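Local coordinates for putative lipoprotein (Campylobacter jejuni subsp. jejuni, PDB 4GIO) that is of unknown function but is a putative lipoprotein, probably anchored to a bacterial membrane by lipid, with a variant immunoglobulin fold, at residues N12-L24 with T94-K106. Numbering follows the deposited sequence.
Sequences NTVILGSNLPKSL and TRANDFRLEIKAK
I103 packs against L16, V14 and L20 where the edge strand 14-16 runs parallel to strand 98-105. I103 and L16 lie side by side and point the same way. CD1 of I103 sits 3.9 Å from L16 CD2 and equally near V14 CG1. Its CG2 branch, anti to the backbone N (chi1 -47° places CG1 beside that N), meets L20 CD1 at 3.7 Å. The turn G17-L20 brings L20 back over the strand end, where its CD2 reaches the CB of A105. V14, L16, L101 and I103 share one sheet face, and strands 25-32 and 38-44 cover it. T13 crosses F99 at about a right angle. Its CG2 lies over one ring face, 3.7 Å from the F99 centroid, as a CH-pi contact, while F40 stacks on the same ring. A water links T13 OG1 to D98 OD2 and F99 O. On the other sheet face, I15 CD1 lies 3.5 Å from R100 CD. R100 bends at chi3 (-80°), and its NE makes weak hydrogen bonds to N12 O, in the guanidinium plane, and to N12 OD1. The N12 amide and R100 guanidinium planes stand 87° apart. Four backbone hydrogen bonds join the strands, from L101 N to T13 O through to G17 N to I103 O. A short N-terminal strand pairing in parallel with the C-terminal strand occurs in many immunoglobulin-like beta sandwiches, as A' with G, consistent with this lipoprotein's variant fold.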
ATOM      1  N   ASN A  12      -2.430   2.430  11.446  1.00 41.32           N
ATOM      2  CA  ASN A  12      -3.735   2.304  10.823  1.00 39.22           C
ATOM      3  C   ASN A  12      -3.642   2.582   9.281  1.00 34.30           C
ATOM      4  O   ASN A  12      -4.642   2.599   8.567  1.00 33.45           O
ATOM      5  CB  ASN A  12      -4.758   3.191  11.515  1.00 41.04           C
ATOM      6  CG  ASN A  12      -6.191   2.764  11.200  1.00 45.97           C
ATOM      7  OD1 ASN A  12      -6.645   2.889  10.045  1.00 52.91           O
ATOM      8  ND2 ASN A  12      -6.911   2.233  12.216  1.00 49.64           N
ATOM      9  N   THR A  13      -2.421   2.797   8.791  1.00 30.00           N
ATOM     10  CA  THR A  13      -2.184   3.004   7.364  1.00 25.21           C
ATOM     11  C   THR A  13      -1.964   1.691   6.618  1.00 23.50           C
ATOM     12  O   THR A  13      -2.546   1.457   5.541  1.00 21.72           O
ATOM     13  CB  THR A  13      -0.994   3.937   7.150  1.00 26.40           C
ATOM     14  OG1 THR A  13      -1.216   5.158   7.877  1.00 25.52           O
ATOM     15  CG2 THR A  13      -0.832   4.272   5.691  1.00 21.21           C
ATOM     16  N   VAL A  14      -1.126   0.812   7.187  1.00 20.63           N
ATOM     17  CA  VAL A  14      -0.961  -0.495   6.582  1.00 19.19           C
ATOM     18  C   VAL A  14      -1.599  -1.532   7.496  1.00 19.96           C
ATOM     19  O   VAL A  14      -1.288  -1.585   8.670  1.00 21.29           O
ATOM     20  CB  VAL A  14       0.493  -0.805   6.337  1.00 19.80           C
ATOM     21  CG1 VAL A  14       0.622  -2.120   5.424  1.00 17.31           C
ATOM     22  CG2 VAL A  14       1.154   0.356   5.727  1.00 18.88           C
ATOM     23  N   ILE A  15      -2.561  -2.289   6.986  1.00 18.55           N
ATOM     24  CA  ILE A  15      -3.291  -3.242   7.799  1.00 19.66           C
ATOM     25  C   ILE A  15      -2.901  -4.654   7.308  1.00 20.23           C
ATOM     26  O   ILE A  15      -3.227  -5.033   6.170  1.00 19.35           O
ATOM     27  CB  ILE A  15      -4.785  -3.074   7.580  1.00 20.42           C
ATOM     28  CG1 ILE A  15      -5.158  -1.625   7.950  1.00 21.98           C
ATOM     29  CG2 ILE A  15      -5.576  -4.099   8.460  1.00 19.70           C
ATOM     30  CD1 ILE A  15      -6.451  -1.193   7.302  1.00 29.48           C
ATOM     31  N   LEU A  16      -2.247  -5.422   8.159  1.00 20.28           N
ATOM     32  CA  LEU A  16      -1.781  -6.800   7.808  1.00 20.28           C
ATOM     33  C   LEU A  16      -2.683  -7.865   8.355  1.00 19.02           C
ATOM     34  O   LEU A  16      -3.072  -7.801   9.507  1.00 18.28           O
ATOM     35  CB  LEU A  16      -0.381  -7.017   8.402  1.00 20.47           C
ATOM     36  CG  LEU A  16       0.718  -6.024   8.101  1.00 21.30           C
ATOM     37  CD1 LEU A  16       1.982  -6.536   8.794  1.00 28.28           C
ATOM     38  CD2 LEU A  16       0.945  -5.988   6.582  1.00 23.04           C
ATOM     39  N   GLY A  17      -2.985  -8.902   7.567  1.00 18.23           N
ATOM     40  CA  GLY A  17      -3.785  -9.982   8.037  1.00 18.60           C
ATOM     41  C   GLY A  17      -3.009 -10.832   9.086  1.00 18.56           C
ATOM     42  O   GLY A  17      -1.771 -10.755   9.185  1.00 18.13           O
ATOM     43  N   SER A  18      -3.754 -11.650   9.810  1.00 20.18           N
ATOM     44  CA  SER A  18      -3.224 -12.552  10.843  1.00 22.71           C
ATOM     45  C   SER A  18      -2.166 -13.595  10.401  1.00 22.95           C
ATOM     46  O   SER A  18      -1.344 -14.017  11.208  1.00 23.40           O
ATOM     47  CB  SER A  18      -4.363 -13.221  11.613  1.00 23.74           C
ATOM     48  OG  SER A  18      -5.133 -14.067  10.824  1.00 24.87           O
ATOM     49  N   ASN A  19      -2.171 -13.996   9.145  1.00 22.96           N
ATOM     50  CA  ASN A  19      -1.189 -14.935   8.654  1.00 22.76           C
ATOM     51  C   ASN A  19       0.053 -14.276   8.078  1.00 24.27           C
ATOM     52  O   ASN A  19       0.867 -14.964   7.500  1.00 25.90           O
ATOM     53  CB  ASN A  19      -1.818 -15.884   7.658  1.00 22.10           C
ATOM     54  CG  ASN A  19      -2.894 -16.730   8.277  1.00 22.45           C
ATOM     55  OD1 ASN A  19      -2.692 -17.357   9.284  1.00 21.66           O
ATOM     56  ND2 ASN A  19      -4.056 -16.773   7.647  1.00 25.81           N
ATOM     57  N   LEU A  20       0.249 -12.970   8.266  1.00 22.00           N
ATOM     58  CA  LEU A  20       1.507 -12.357   7.856  1.00 21.76           C
ATOM     59  C   LEU A  20       2.344 -11.950   9.095  1.00 23.16           C
ATOM     60  O   LEU A  20       1.780 -11.506  10.076  1.00 24.23           O
ATOM     61  CB  LEU A  20       1.178 -11.102   7.018  1.00 21.38           C
ATOM     62  CG  LEU A  20       0.418 -11.431   5.730  1.00 18.69           C
ATOM     63  CD1 LEU A  20       0.180 -10.138   4.933  1.00 21.92           C
ATOM     64  CD2 LEU A  20       1.227 -12.416   4.923  1.00 18.12           C
ATOM     65  N   PRO A  21       3.669 -11.990   9.001  1.00 24.98           N
ATOM     66  CA  PRO A  21       4.477 -11.512  10.109  1.00 26.64           C
ATOM     67  C   PRO A  21       4.332  -9.996  10.309  1.00 28.02           C
ATOM     68  O   PRO A  21       4.101  -9.204   9.346  1.00 23.99           O
ATOM     69  CB  PRO A  21       5.883 -11.881   9.673  1.00 26.19           C
ATOM     70  CG  PRO A  21       5.831 -11.856   8.248  1.00 25.73           C
ATOM     71  CD  PRO A  21       4.519 -12.439   7.893  1.00 25.96           C
ATOM     72  N   LYS A  22       4.449  -9.595  11.564  1.00 29.69           N
ATOM     73  CA  LYS A  22       4.244  -8.187  11.932  1.00 31.42           C
ATOM     74  C   LYS A  22       5.314  -7.361  11.329  1.00 30.19           C
ATOM     75  O   LYS A  22       5.088  -6.184  11.095  1.00 30.62           O
ATOM     76  CB  LYS A  22       4.298  -7.976  13.466  1.00 33.23           C
ATOM     77  CG  LYS A  22       2.942  -8.028  14.160  1.00 37.78           C
ATOM     78  CD  LYS A  22       2.236  -9.375  13.920  1.00 41.76           C
ATOM     79  CE  LYS A  22       2.572 -10.476  14.927  1.00 42.22           C
ATOM     80  NZ  LYS A  22       2.247 -11.912  14.375  1.00 43.11           N
ATOM     81  N   SER A  23       6.486  -7.961  11.100  1.00 29.16           N
ATOM     82  CA  SER A  23       7.639  -7.206  10.640  1.00 28.75           C
ATOM     83  C   SER A  23       7.707  -7.139   9.114  1.00 25.88           C
ATOM     84  O   SER A  23       8.712  -6.712   8.582  1.00 26.01           O
ATOM     85  CB  SER A  23       8.959  -7.764  11.208  1.00 28.81           C
ATOM     86  OG  SER A  23       9.338  -8.983  10.530  1.00 35.77           O
ATOM     87  N   LEU A  24       6.660  -7.587   8.422  1.00 23.16           N
ATOM     88  CA  LEU A  24       6.635  -7.526   6.929  1.00 21.69           C
ATOM     89  C   LEU A  24       6.910  -6.148   6.377  1.00 21.01           C
ATOM     90  O   LEU A  24       7.710  -5.981   5.462  1.00 17.96           O
ATOM     91  CB  LEU A  24       5.295  -7.986   6.352  1.00 22.00           C
ATOM     92  CG  LEU A  24       5.309  -8.145   4.804  1.00 19.19           C
ATOM     93  CD1 LEU A  24       6.232  -9.291   4.362  1.00 23.81           C
ATOM     94  CD2 LEU A  24       3.883  -8.435   4.384  1.00 22.94           C
ATOM     95  N   THR A  94      -6.345  14.325  -7.585  1.00 19.43           N
ATOM     96  CA  THR A  94      -5.611  15.265  -6.761  1.00 19.52           C
ATOM     97  C   THR A  94      -6.141  15.445  -5.324  1.00 19.13           C
ATOM     98  O   THR A  94      -5.411  15.880  -4.495  1.00 17.95           O
ATOM     99  CB  THR A  94      -5.463  16.697  -7.411  1.00 19.94           C
ATOM    100  OG1 THR A  94      -6.757  17.171  -7.731  1.00 23.38           O
ATOM    101  CG2 THR A  94      -4.591  16.680  -8.664  1.00 20.16           C
ATOM    102  N   ARG A  95      -7.383  15.053  -5.040  1.00 20.18           N
ATOM    103  CA  ARG A  95      -7.944  15.098  -3.696  1.00 19.95           C
ATOM    104  C   ARG A  95      -7.341  14.076  -2.738  1.00 18.23           C
ATOM    105  O   ARG A  95      -7.459  14.235  -1.495  1.00 19.86           O
ATOM    106  CB  ARG A  95      -9.451  14.859  -3.740  1.00 21.61           C
ATOM    107  CG  ARG A  95     -10.276  16.021  -4.265  1.00 20.87           C
ATOM    108  CD  ARG A  95     -11.718  15.590  -4.432  1.00 20.77           C
ATOM    109  NE  ARG A  95     -11.815  14.529  -5.451  1.00 20.81           N
ATOM    110  CZ  ARG A  95     -12.800  13.632  -5.507  1.00 26.12           C
ATOM    111  NH1 ARG A  95     -13.816  13.662  -4.631  1.00 26.20           N
ATOM    112  NH2 ARG A  95     -12.787  12.702  -6.449  1.00 32.30           N
ATOM    113  N   ALA A  96      -6.625  13.064  -3.263  1.00 17.43           N
ATOM    114  CA  ALA A  96      -5.943  12.075  -2.383  1.00 16.43           C
ATOM    115  C   ALA A  96      -4.808  12.746  -1.596  1.00 17.27           C
ATOM    116  O   ALA A  96      -3.871  13.333  -2.204  1.00 18.38           O
ATOM    117  CB  ALA A  96      -5.429  10.891  -3.256  1.00 16.40           C
ATOM    118  N   ASN A  97      -4.849  12.649  -0.270  1.00 16.83           N
ATOM    119  CA  ASN A  97      -3.774  13.207   0.598  1.00 19.29           C
ATOM    120  C   ASN A  97      -3.199  12.160   1.542  1.00 18.51           C
ATOM    121  O   ASN A  97      -2.223  12.409   2.222  1.00 17.07           O
ATOM    122  CB  ASN A  97      -4.286  14.389   1.462  1.00 19.31           C
ATOM    123  CG  ASN A  97      -4.529  15.714   0.621  1.00 27.54           C
ATOM    124  OD1 ASN A  97      -5.311  16.580   1.064  1.00 32.15           O
ATOM    125  ND2 ASN A  97      -3.953  15.813  -0.607  1.00 28.60           N
ATOM    126  N   ASP A  98      -3.843  10.995   1.621  1.00 17.51           N
ATOM    127  CA  ASP A  98      -3.310   9.895   2.406  1.00 17.42           C
ATOM    128  C   ASP A  98      -3.837   8.578   1.781  1.00 16.32           C
ATOM    129  O   ASP A  98      -4.538   8.598   0.760  1.00 15.91           O
ATOM    130  CB  ASP A  98      -3.756  10.083   3.863  1.00 18.69           C
ATOM    131  CG  ASP A  98      -2.929   9.202   4.873  1.00 23.52           C
ATOM    132  OD1 ASP A  98      -1.921   8.521   4.464  1.00 23.21           O
ATOM    133  OD2 ASP A  98      -3.373   9.155   6.072  1.00 26.24           O
ATOM    134  N   PHE A  99      -3.509   7.440   2.364  1.00 16.68           N
ATOM    135  CA  PHE A  99      -3.907   6.144   1.772  1.00 16.41           C
ATOM    136  C   PHE A  99      -4.049   5.111   2.910  1.00 15.39           C
ATOM    137  O   PHE A  99      -3.595   5.333   4.009  1.00 15.98           O
ATOM    138  CB  PHE A  99      -2.829   5.659   0.776  1.00 13.69           C
ATOM    139  CG  PHE A  99      -1.516   5.194   1.465  1.00 14.94           C
ATOM    140  CD1 PHE A  99      -0.561   6.120   1.866  1.00 15.23           C
ATOM    141  CD2 PHE A  99      -1.249   3.834   1.690  1.00 15.48           C
ATOM    142  CE1 PHE A  99       0.653   5.747   2.484  1.00 17.39           C
ATOM    143  CE2 PHE A  99      -0.004   3.415   2.307  1.00 16.85           C
ATOM    144  CZ  PHE A  99       0.930   4.372   2.722  1.00 17.43           C
ATOM    145  N   ARG A 100      -4.708   4.015   2.610  1.00 16.19           N
ATOM    146  CA  ARG A 100      -4.768   2.846   3.498  1.00 17.44           C
ATOM    147  C   ARG A 100      -4.456   1.620   2.648  1.00 16.41           C
ATOM    148  O   ARG A 100      -4.943   1.502   1.547  1.00 16.60           O
ATOM    149  CB  ARG A 100      -6.139   2.709   4.096  1.00 18.17           C
ATOM    150  CG  ARG A 100      -6.244   1.700   5.223  1.00 22.96           C
ATOM    151  CD  ARG A 100      -7.656   1.772   5.932  1.00 23.68           C
ATOM    152  NE  ARG A 100      -7.604   2.911   6.870  1.00 25.35           N
ATOM    153  CZ  ARG A 100      -8.402   3.978   6.850  1.00 23.88           C
ATOM    154  NH1 ARG A 100      -9.422   4.062   6.010  1.00 23.72           N
ATOM    155  NH2 ARG A 100      -8.173   4.954   7.723  1.00 27.78           N
ATOM    156  N   LEU A 101      -3.611   0.725   3.160  1.00 16.09           N
ATOM    157  CA  LEU A 101      -3.166  -0.416   2.400  1.00 15.71           C
ATOM    158  C   LEU A 101      -3.493  -1.689   3.171  1.00 15.65           C
ATOM    159  O   LEU A 101      -3.004  -1.861   4.270  1.00 18.67           O
ATOM    160  CB  LEU A 101      -1.663  -0.329   2.088  1.00 14.37           C
ATOM    161  CG  LEU A 101      -1.016  -1.559   1.424  1.00 15.78           C
ATOM    162  CD1 LEU A 101      -1.591  -1.821   0.002  1.00 14.77           C
ATOM    163  CD2 LEU A 101       0.516  -1.374   1.285  1.00 15.68           C
ATOM    164  N   GLU A 102      -4.313  -2.560   2.609  1.00 14.23           N
ATOM    165  CA  GLU A 102      -4.516  -3.854   3.260  1.00 14.72           C
ATOM    166  C   GLU A 102      -3.620  -4.927   2.597  1.00 14.05           C
ATOM    167  O   GLU A 102      -3.496  -4.940   1.396  1.00 12.87           O
ATOM    168  CB  GLU A 102      -5.977  -4.300   3.073  1.00 13.61           C
ATOM    169  CG  GLU A 102      -6.955  -3.385   3.728  1.00 18.65           C
ATOM    170  CD  GLU A 102      -8.410  -3.793   3.411  1.00 19.43           C
ATOM    171  OE1 GLU A 102      -8.603  -4.819   2.757  1.00 19.42           O
ATOM    172  OE2 GLU A 102      -9.356  -3.129   3.854  1.00 16.81           O
ATOM    173  N   ILE A 103      -3.018  -5.794   3.375  1.00 14.23           N
ATOM    174  CA  ILE A 103      -2.228  -6.892   2.858  1.00 13.92           C
ATOM    175  C   ILE A 103      -2.591  -8.190   3.572  1.00 14.54           C
ATOM    176  O   ILE A 103      -2.641  -8.250   4.755  1.00 12.23           O
ATOM    177  CB  ILE A 103      -0.693  -6.667   2.996  1.00 13.04           C
ATOM    178  CG1 ILE A 103      -0.297  -5.302   2.537  1.00 13.39           C
ATOM    179  CG2 ILE A 103       0.114  -7.699   2.210  1.00 12.57           C
ATOM    180  CD1 ILE A 103       1.074  -4.971   2.805  1.00 16.52           C
ATOM    181  N   LYS A 104      -2.865  -9.202   2.788  1.00 16.05           N
ATOM    182  CA  LYS A 104      -3.169 -10.530   3.372  1.00 17.27           C
ATOM    183  C   LYS A 104      -2.384 -11.582   2.613  1.00 17.84           C
ATOM    184  O   LYS A 104      -1.969 -11.324   1.488  1.00 15.87           O
ATOM    185  CB  LYS A 104      -4.640 -10.841   3.225  1.00 17.85           C
ATOM    186  CG  LYS A 104      -5.165 -10.747   1.770  1.00 19.29           C
ATOM    187  CD  LYS A 104      -6.616 -11.272   1.651  1.00 25.11           C
ATOM    188  CE  LYS A 104      -7.235 -11.003   0.225  1.00 26.54           C
ATOM    189  NZ  LYS A 104      -8.750 -10.932   0.286  1.00 30.42           N
ATOM    190  N   ALA A 105      -2.276 -12.783   3.202  1.00 19.39           N
ATOM    191  CA  ALA A 105      -1.594 -13.913   2.539  1.00 22.01           C
ATOM    192  C   ALA A 105      -2.513 -14.448   1.455  1.00 23.42           C
ATOM    193  O   ALA A 105      -3.723 -14.468   1.641  1.00 22.26           O
ATOM    194  CB  ALA A 105      -1.254 -15.019   3.587  1.00 21.72           C
ATOM    195  N   LYS A 106      -1.966 -14.830   0.309  1.00 25.49           N
ATOM    196  CA  LYS A 106      -2.756 -15.383  -0.822  1.00 29.59           C
ATOM    197  C   LYS A 106      -3.495 -16.627  -0.355  1.00 30.28           C
ATOM    198  O   LYS A 106      -2.836 -17.494   0.227  1.00 33.51           O
ATOM    199  CB  LYS A 106      -1.806 -15.672  -1.990  1.00 29.69           C
ATOM    200  CG  LYS A 106      -2.193 -16.775  -3.067  1.00 34.66           C
ATOM    201  CD  LYS A 106      -3.099 -16.250  -4.201  1.00 41.04           C
ATOM    202  CE  LYS A 106      -2.388 -15.300  -5.197  1.00 40.66           C
ATOM    203  NZ  LYS A 106      -3.322 -14.261  -5.848  1.00 32.23           N
TER
HETATM  204  O   HOH W   1      -3.468   6.469   6.620  1.00 20.39           O